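Local atomic coordinates of takeout-like protein 1 (Epiphyas postvittana, PDB entry 3E8T), a protein that probably carries hydrophobic ligands in insects, holding a long lipid-like molecule such as ubiquinone-8 in an internal tunnel. Residues V74-K79 / V127-E132; E6-N9 / A14-T17; K144-T149 / A196-I201. All coordinates share one frame; numbering follows the deposited sequence. Where two conformers were deposited one is given.

Contact 1: residues V74-K79 / V127-E132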
# COMPACT_ATOMS: atom_id res chain seq x y z
N VAL A 74 9.88 12.95 4.01
CA VAL A 74 8.97 13.03 5.12
C VAL A 74 8.92 14.48 5.58
O VAL A 74 9.98 15.06 5.86
CB VAL A 74 9.35 12.14 6.30
CG1 VAL A 74 8.37 12.34 7.44
CG2 VAL A 74 9.46 10.65 5.87
N LYS A 75 7.73 15.08 5.56
CA LYS A 75 7.53 16.46 6.03
C LYS A 75 6.47 16.42 7.10
O LYS A 75 5.29 16.10 6.86
CB LYS A 75 7.06 17.38 4.92
CG LYS A 75 6.82 18.85 5.37
CD LYS A 75 6.45 19.77 4.18
CE LYS A 75 5.89 21.15 4.61
NZ LYS A 75 5.49 21.26 6.06
N TRP A 76 6.91 16.66 8.32
CA TRP A 76 6.09 16.64 9.46
C TRP A 76 5.77 18.10 9.74
O TRP A 76 6.69 18.88 9.99
CB TRP A 76 6.88 15.89 10.57
CG TRP A 76 6.11 15.59 11.73
CD1 TRP A 76 5.39 16.47 12.50
CD2 TRP A 76 5.96 14.32 12.34
NE1 TRP A 76 4.81 15.80 13.55
CE2 TRP A 76 5.12 14.49 13.46
CE3 TRP A 76 6.44 13.05 12.05
CZ2 TRP A 76 4.77 13.44 14.29
CZ3 TRP A 76 6.07 12.01 12.87
CH2 TRP A 76 5.25 12.22 13.99
N ASP A 77 4.51 18.49 9.62
CA ASP A 77 4.07 19.87 9.80
C ASP A 77 3.37 20.04 11.14
O ASP A 77 2.20 19.70 11.29
CB ASP A 77 3.15 20.28 8.68
CG ASP A 77 2.63 21.70 8.83
OD1 ASP A 77 2.98 22.36 9.84
OD2 ASP A 77 1.85 22.13 7.95
N LEU A 78 4.08 20.60 12.12
CA LEU A 78 3.55 20.78 13.47
C LEU A 78 2.38 21.77 13.56
O LEU A 78 1.55 21.66 14.47
CB LEU A 78 4.70 21.17 14.43
CG LEU A 78 5.80 20.12 14.72
CD1 LEU A 78 7.06 20.76 15.42
CD2 LEU A 78 5.30 18.91 15.55
N LYS A 79 2.26 22.70 12.61
CA LYS A 79 1.17 23.69 12.63
C LYS A 79 -0.17 23.10 12.19
O LYS A 79 -1.21 23.27 12.86
CB LYS A 79 1.56 24.89 11.75
CG LYS A 79 0.49 25.98 11.65
CD LYS A 79 0.92 27.16 10.77
CE LYS A 79 -0.10 28.29 10.84
NZ LYS A 79 -1.43 27.94 10.25
N VAL A 127 -1.10 12.06 6.53
CA VAL A 127 -1.73 11.59 7.76
C VAL A 127 -1.96 12.78 8.67
O VAL A 127 -1.05 13.61 8.84
CB VAL A 127 -0.83 10.60 8.48
CG1 VAL A 127 -1.35 10.23 9.88
CG2 VAL A 127 -0.56 9.35 7.61
N SER A 128 -3.14 12.87 9.26
CA SER A 128 -3.40 13.82 10.32
C SER A 128 -3.26 13.15 11.67
O SER A 128 -3.57 11.97 11.82
CB SER A 128 -4.77 14.40 10.16
OG SER A 128 -5.71 13.39 10.12
N TYR A 129 -2.75 13.90 12.64
CA TYR A 129 -2.49 13.32 13.96
C TYR A 129 -2.81 14.36 15.03
O TYR A 129 -2.93 15.55 14.76
CB TYR A 129 -1.02 12.87 14.10
CG TYR A 129 -0.07 13.99 14.21
CD1 TYR A 129 0.22 14.53 15.46
CD2 TYR A 129 0.52 14.58 13.08
CE1 TYR A 129 1.08 15.58 15.58
CE2 TYR A 129 1.39 15.67 13.21
CZ TYR A 129 1.64 16.17 14.49
OH TYR A 129 2.48 17.24 14.62
N GLU A 130 -2.86 13.86 16.25
CA GLU A 130 -2.91 14.71 17.42
C GLU A 130 -1.89 14.18 18.41
O GLU A 130 -1.74 12.97 18.53
CB GLU A 130 -4.30 14.61 18.03
CG GLU A 130 -5.39 15.37 17.26
CD GLU A 130 -5.26 16.87 17.38
OE1 GLU A 130 -5.21 17.35 18.53
OE2 GLU A 130 -5.19 17.55 16.34
N MET A 131 -1.22 15.08 19.11
CA MET A 131 -0.36 14.72 20.22
C MET A 131 -1.27 14.67 21.43
O MET A 131 -1.95 15.66 21.76
CB MET A 131 0.72 15.78 20.46
CG MET A 131 1.79 15.93 19.41
SD MET A 131 2.70 14.45 19.15
CE MET A 131 2.82 13.80 20.78
N GLU A 132 -1.31 13.50 22.07
CA GLU A 132 -2.22 13.27 23.19
C GLU A 132 -1.49 12.69 24.37
O GLU A 132 -0.68 11.79 24.21
CB GLU A 132 -3.33 12.28 22.78
CG GLU A 132 -4.17 12.77 21.60
CD GLU A 132 -5.29 11.82 21.17
OE1 GLU A 132 -5.39 10.66 21.66
OE2 GLU A 132 -6.07 12.23 20.29
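At one end of the curled antiparallel sheet of this juvenile-hormone-binding-protein-like fold, W76 of the ubiquinone pocket meets Y129 from a strand not paired with its own. The register spacing, 9.6 Å between the CA atoms of L78 and Y129, is too wide for backbone pairing; strand 82-100 runs between the two, and side chains alone bridge them. With CG lying anti to the backbone N (chi1 -170°), the indole of W76 swings across to the tyrosine. Its NE1 donates to Y129 OH over 2.9 Å, a weak bond bent to 144° at the hydrogen, while the hydroxyl lies close to the indole plane at its edge. The rings themselves meet obliquely, planes at 55°, with CE2 of W76 3.9 Å from CE2 of Y129 and the indole's CZ2 above one face of the phenol, toward its rim. Tryptophan suits the place because it can line the pocket with carbon and still offer one N-H to a buried tyrosine. Just beyond, D77 OD1 accepts from K79 N in an Asx turn as the strand ends. There L78 brings its CD2 to 3.4 Å from Y129 OH.

Contact 2: residues E6-N9 / A14-T17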
# COMPACT_ATOMS: atom_id res chain seq x y z
N GLU A 6 16.26 6.10 14.77
CA GLU A 6 17.04 7.36 14.70
C GLU A 6 16.16 8.51 15.18
O GLU A 6 15.10 8.79 14.62
CB GLU A 6 17.45 7.63 13.25
CG GLU A 6 18.37 6.55 12.65
CD GLU A 6 18.77 6.81 11.22
OE1 GLU A 6 18.21 7.72 10.56
OE2 GLU A 6 19.67 6.09 10.72
N LYS A 7 16.60 9.20 16.22
CA LYS A 7 15.88 10.30 16.82
C LYS A 7 16.13 11.58 16.06
O LYS A 7 17.28 11.88 15.71
CB LYS A 7 16.23 10.44 18.28
CG LYS A 7 15.62 9.30 19.11
CD LYS A 7 15.71 9.49 20.60
CE LYS A 7 15.42 10.89 21.09
NZ LYS A 7 15.20 10.80 22.58
N CYS A 8 15.05 12.33 15.85
CA CYS A 8 15.02 13.52 15.02
C CYS A 8 14.26 14.61 15.71
O CYS A 8 13.31 14.38 16.44
CB CYS A 8 14.23 13.23 13.69
SG CYS A 8 14.97 12.14 12.61
N ASN A 9 14.65 15.84 15.40
CA ASN A 9 13.75 16.97 15.54
C ASN A 9 12.66 16.80 14.48
O ASN A 9 12.96 16.51 13.35
CB ASN A 9 14.53 18.28 15.35
CG ASN A 9 15.58 18.50 16.40
OD1 ASN A 9 15.25 18.85 17.54
ND2 ASN A 9 16.85 18.26 16.04
N ALA A 14 15.18 16.10 6.47
CA ALA A 14 16.25 15.19 6.05
C ALA A 14 16.43 14.05 7.07
O ALA A 14 16.58 12.89 6.70
CB ALA A 14 17.56 15.96 5.84
N CYS A 15 16.43 14.40 8.35
CA CYS A 15 16.53 13.40 9.41
C CYS A 15 15.33 12.48 9.40
O CYS A 15 15.50 11.29 9.60
CB CYS A 15 16.65 14.08 10.81
SG CYS A 15 16.76 12.94 12.22
N MET A 16 14.15 13.06 9.31
CA MET A 16 12.96 12.24 9.35
C MET A 16 12.87 11.26 8.19
O MET A 16 12.41 10.13 8.35
CB MET A 16 11.72 13.09 9.39
CG MET A 16 11.55 13.79 10.72
SD MET A 16 11.19 12.65 12.02
CE MET A 16 9.46 12.48 11.78
N THR A 17 13.32 11.72 7.04
CA THR A 17 13.37 10.87 5.87
C THR A 17 14.27 9.66 6.12
O THR A 17 13.88 8.51 5.89
CB THR A 17 13.81 11.67 4.63
OG1 THR A 17 12.88 12.75 4.39
CG2 THR A 17 13.87 10.77 3.38
O HOH W 1 18.03 10.20 10.79
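A disulfide between C8 and C15 staples the N-terminal loop to the start of helix 13-28, beside the end of the pocket where the quinone head lies. E6, first along the loop, reaches helix 13-28 both directly, through a hydrogen bond between OE1 and S18, and through a water that donates to OE1 of E6 and to the carbonyl O of C15, the latter at 3.0 Å. A glutamate, long and rich in acceptors, can thus serve two partners on the helix side. K7 turns its side chain outward, where NZ reaches the carbonyl of A215, but its own carbonyl O rests 3.7 Å from C15 SG. C8 is the centre of the contact. The SG atoms of C8 and C15 are covalently joined at 2.0 Å, and the disulfide torsion of -88° is close to the relaxed right angle. C15 contributes from the helix with SG anti to its backbone N (chi1 179°), which sends the sulfur out from the helix toward the loop, whereas C8 places its sulfur beside its own backbone N. M16, next on the helix, packs against the C8 half of the bridge: its SD sits 3.5 Å from C8 CB, and the chain, bent at both chi2 and chi3, continues to W76 and the bound ubiquinone. Methionine suits this spot, being flexible, largely apolar and equipped with a polarisable sulfur. Cut back to an alanine, this position would probably leave a gap beside C8 CB and deprive W76 and the ligand of the side chain that packs on them. N9 closes the segment, its carbonyl O lying 4.0 Å from M16 CG.

Contact 3: residues K144-T149 / A196-I201. With UQ8 (Ubiquinone-8), chain B.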
# COMPACT_ATOMS: atom_id res chain seq x y z
N LYS A 144 -4.99 9.94 13.07
CA LYS A 144 -6.42 10.13 12.99
C LYS A 144 -6.95 9.70 11.62
O LYS A 144 -7.82 8.78 11.54
CB LYS A 144 -6.78 11.59 13.27
CG LYS A 144 -6.41 12.05 14.67
CD LYS A 144 -7.09 11.26 15.78
CE LYS A 144 -6.71 11.80 17.15
NZ LYS A 144 -7.48 11.09 18.26
N LYS A 145 -6.54 10.34 10.56
CA LYS A 145 -7.05 10.05 9.22
C LYS A 145 -5.87 10.04 8.27
O LYS A 145 -4.78 10.54 8.60
CB LYS A 145 -8.06 11.14 8.77
CG LYS A 145 -9.27 11.18 9.60
CD LYS A 145 -10.36 12.17 9.17
CE LYS A 145 -10.90 11.94 7.79
NZ LYS A 145 -12.01 12.95 7.52
N TYR A 146 -6.08 9.48 7.10
CA TYR A 146 -5.09 9.52 6.07
C TYR A 146 -5.72 9.62 4.71
O TYR A 146 -6.92 9.27 4.49
CB TYR A 146 -4.18 8.27 6.12
CG TYR A 146 -4.89 7.01 5.73
CD1 TYR A 146 -4.86 6.53 4.44
CD2 TYR A 146 -5.67 6.32 6.68
CE1 TYR A 146 -5.56 5.40 4.08
CE2 TYR A 146 -6.36 5.18 6.33
CZ TYR A 146 -6.29 4.73 5.03
OH TYR A 146 -7.00 3.58 4.72
N THR A 147 -4.90 10.05 3.76
CA THR A 147 -5.19 9.93 2.33
C THR A 147 -3.98 9.37 1.61
O THR A 147 -2.86 9.61 2.04
CB THR A 147 -5.52 11.27 1.68
OG1 THR A 147 -4.40 12.13 1.76
CG2 THR A 147 -6.71 11.95 2.34
N VAL A 148 -4.22 8.59 0.56
CA VAL A 148 -3.14 8.07 -0.23
C VAL A 148 -3.49 8.26 -1.69
O VAL A 148 -4.64 8.03 -2.11
CB VAL A 148 -2.88 6.60 0.07
CG1 VAL A 148 -1.61 6.15 -0.58
CG2 VAL A 148 -2.84 6.34 1.55
N THR A 149 -2.48 8.63 -2.46
CA THR A 149 -2.54 8.64 -3.90
C THR A 149 -1.33 7.86 -4.45
O THR A 149 -0.35 7.68 -3.76
CB THR A 149 -2.56 10.04 -4.49
OG1 THR A 149 -1.36 10.70 -4.13
CG2 THR A 149 -3.79 10.84 -4.00
N ALA A 196 -6.99 -1.58 0.06
CA ALA A 196 -6.96 -2.88 0.79
C ALA A 196 -5.64 -2.93 1.58
O ALA A 196 -5.57 -3.47 2.70
CB ALA A 196 -7.03 -4.05 -0.21
N ALA A 197 -4.59 -2.42 0.97
CA ALA A 197 -3.30 -2.42 1.66
C ALA A 197 -3.20 -1.29 2.68
O ALA A 197 -2.77 -1.50 3.81
CB ALA A 197 -2.19 -2.33 0.67
N ALA A 198 -3.55 -0.08 2.24
CA ALA A 198 -3.35 1.09 3.08
C ALA A 198 -4.13 1.03 4.38
O ALA A 198 -3.66 1.46 5.42
CB ALA A 198 -3.71 2.36 2.30
N LYS A 199 -5.34 0.50 4.35
CA LYS A 199 -6.13 0.50 5.57
C LYS A 199 -5.46 -0.37 6.64
O LYS A 199 -5.44 -0.00 7.83
CB LYS A 199 -7.57 0.04 5.30
CG LYS A 199 -7.76 -1.41 4.95
CD LYS A 199 -9.16 -1.54 4.33
CE LYS A 199 -9.72 -2.92 4.37
NZ LYS A 199 -11.06 -2.92 3.70
N LYS A 200 -4.85 -1.48 6.22
CA LYS A 200 -4.15 -2.38 7.13
C LYS A 200 -2.86 -1.76 7.65
O LYS A 200 -2.55 -1.84 8.84
CB LYS A 200 -3.84 -3.70 6.43
CG LYS A 200 -3.25 -4.79 7.31
CD LYS A 200 -3.65 -6.15 6.77
CE LYS A 200 -3.06 -7.27 7.60
NZ LYS A 200 -3.67 -8.59 7.23
N ILE A 201 -2.08 -1.19 6.74
CA ILE A 201 -0.84 -0.55 7.14
C ILE A 201 -1.11 0.62 8.09
O ILE A 201 -0.42 0.75 9.12
CB ILE A 201 -0.04 -0.10 5.91
CG1 ILE A 201 0.35 -1.32 5.07
CG2 ILE A 201 1.19 0.70 6.29
CD1 ILE A 201 0.74 -1.05 3.67
C45 UQ8 B . -8.32 -8.81 -13.47
C44 UQ8 B . -8.30 -7.48 -14.23
C46 UQ8 B . -8.55 -7.75 -15.69
C43 UQ8 B . -7.01 -6.71 -14.05
C42 UQ8 B . -6.58 -6.67 -12.57
C41 UQ8 B . -7.53 -5.78 -11.79
C39 UQ8 B . -6.75 -4.89 -10.85
C40 UQ8 B . -7.02 -4.88 -9.35
C38 UQ8 B . -5.83 -4.01 -11.36
C37 UQ8 B . -5.05 -3.15 -10.59
C36 UQ8 B . -3.98 -2.62 -11.54
C34 UQ8 B . -2.91 -1.80 -10.84
C35 UQ8 B . -1.81 -1.46 -11.61
C33 UQ8 B . -3.02 -1.48 -9.48
C32 UQ8 B . -2.17 -0.71 -8.70
C31 UQ8 B . -2.32 -1.17 -7.23
C29 UQ8 B . -1.56 -0.30 -6.24
C30 UQ8 B . -1.61 1.26 -6.37
C28 UQ8 B . -0.82 -0.89 -5.22
C27 UQ8 B . -0.09 -0.21 -4.26
C26 UQ8 B . -0.02 -0.98 -2.94
C24 UQ8 B . 0.98 -0.34 -1.98
C25 UQ8 B . 2.49 -0.39 -2.28
C23 UQ8 B . 0.53 0.30 -0.85
C22 UQ8 B . 1.30 0.93 0.14
C21 UQ8 B . 0.41 1.66 1.15
C19 UQ8 B . 1.13 2.66 2.05
C20 UQ8 B . 0.17 3.47 2.91
C18 UQ8 B . 2.27 2.03 2.87
C17 UQ8 B . 2.89 3.05 3.83
C16 UQ8 B . 4.30 2.63 4.31
C14 UQ8 B . 4.67 3.48 5.52
C15 UQ8 B . 4.28 4.97 5.54
C13 UQ8 B . 5.33 2.92 6.62
C12 UQ8 B . 5.67 3.66 7.75
C11 UQ8 B . 6.90 3.11 8.50
C9 UQ8 B . 7.60 4.22 9.31
C10 UQ8 B . 6.69 5.44 9.55
C8 UQ8 B . 8.08 3.62 10.63
C7 UQ8 B . 7.30 4.14 11.84
C6 UQ8 B . 7.80 5.50 12.36
C1 UQ8 B . 6.87 6.49 12.70
C1M UQ8 B . 5.51 6.20 12.55
C2 UQ8 B . 7.26 7.75 13.18
O2 UQ8 B . 6.44 8.62 13.48
C3 UQ8 B . 8.61 8.03 13.33
O3 UQ8 B . 8.99 9.26 13.80
C3M UQ8 B . 8.99 9.26 15.22
C4 UQ8 B . 9.56 7.08 13.00
O4 UQ8 B . 10.88 7.38 13.15
C4M UQ8 B . 11.21 8.60 12.47
C5 UQ8 B . 9.16 5.82 12.52
O5 UQ8 B . 10.03 4.99 12.24
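The phenol ring of Y146 is the flat group of this contact, and the helix meets it obliquely, through CB of A198 and CA of K199, while F202 brings a second ring to it with the planes at about 35°. CE1 of Y146 lies 4.0 Å from A198 CB, an approach that the small alanine permits. Further out the hydroxyl slides over the backbone of the next residue, with OH 3.3 Å from K199 CA, and E195 one turn earlier shares a hydrogen bond with that hydroxyl. Tyrosine suits the place because its ring covers A198 while the hydroxyl at its end can reach E195. CG of Y146 stands between the backbone N and the carbonyl carbon (chi1 69°), which projects the ring from the strand onto the helix. V148, on the same side of the strand, sets CG2 4.1 Å from A198 CB in the conformer given. K199 adds only the base of its chain and carries its ammonium outward. Beyond the alanine lies the ligand: I201 CD1 is 3.5 Å from C18 of the ubiquinone tail. Strand 139-153 and helix 182-211 run roughly antiparallel, their local axes 10.0 Å apart, with strand 113-133 beside the strand, and strands 42-51 and 54-77 packed against the helix.

From the N terminus, contact 2 comes first and closes the shortest loop, fastening residues 6-9 to the opening of helix 13-28 with only four residues between. Contact 1 follows, joining the end of strand 54-77 to strand 113-133 around 47 mostly strand residues, and contact 3 then brings strand 139-153 to the long helix 182-211, closing over 46 residues, more than half of them helical. The three are in series, neither nested nor crossed. Contacts 2 and 1 meet where the side chain of M16 packs on W76 and T17 OG1 probably bonds V74 N; contacts 1 and 3 join through neighbouring strands and the E132-K144 salt bridge. W76, M16 and I201 give all three a share in the ubiquinone pocket.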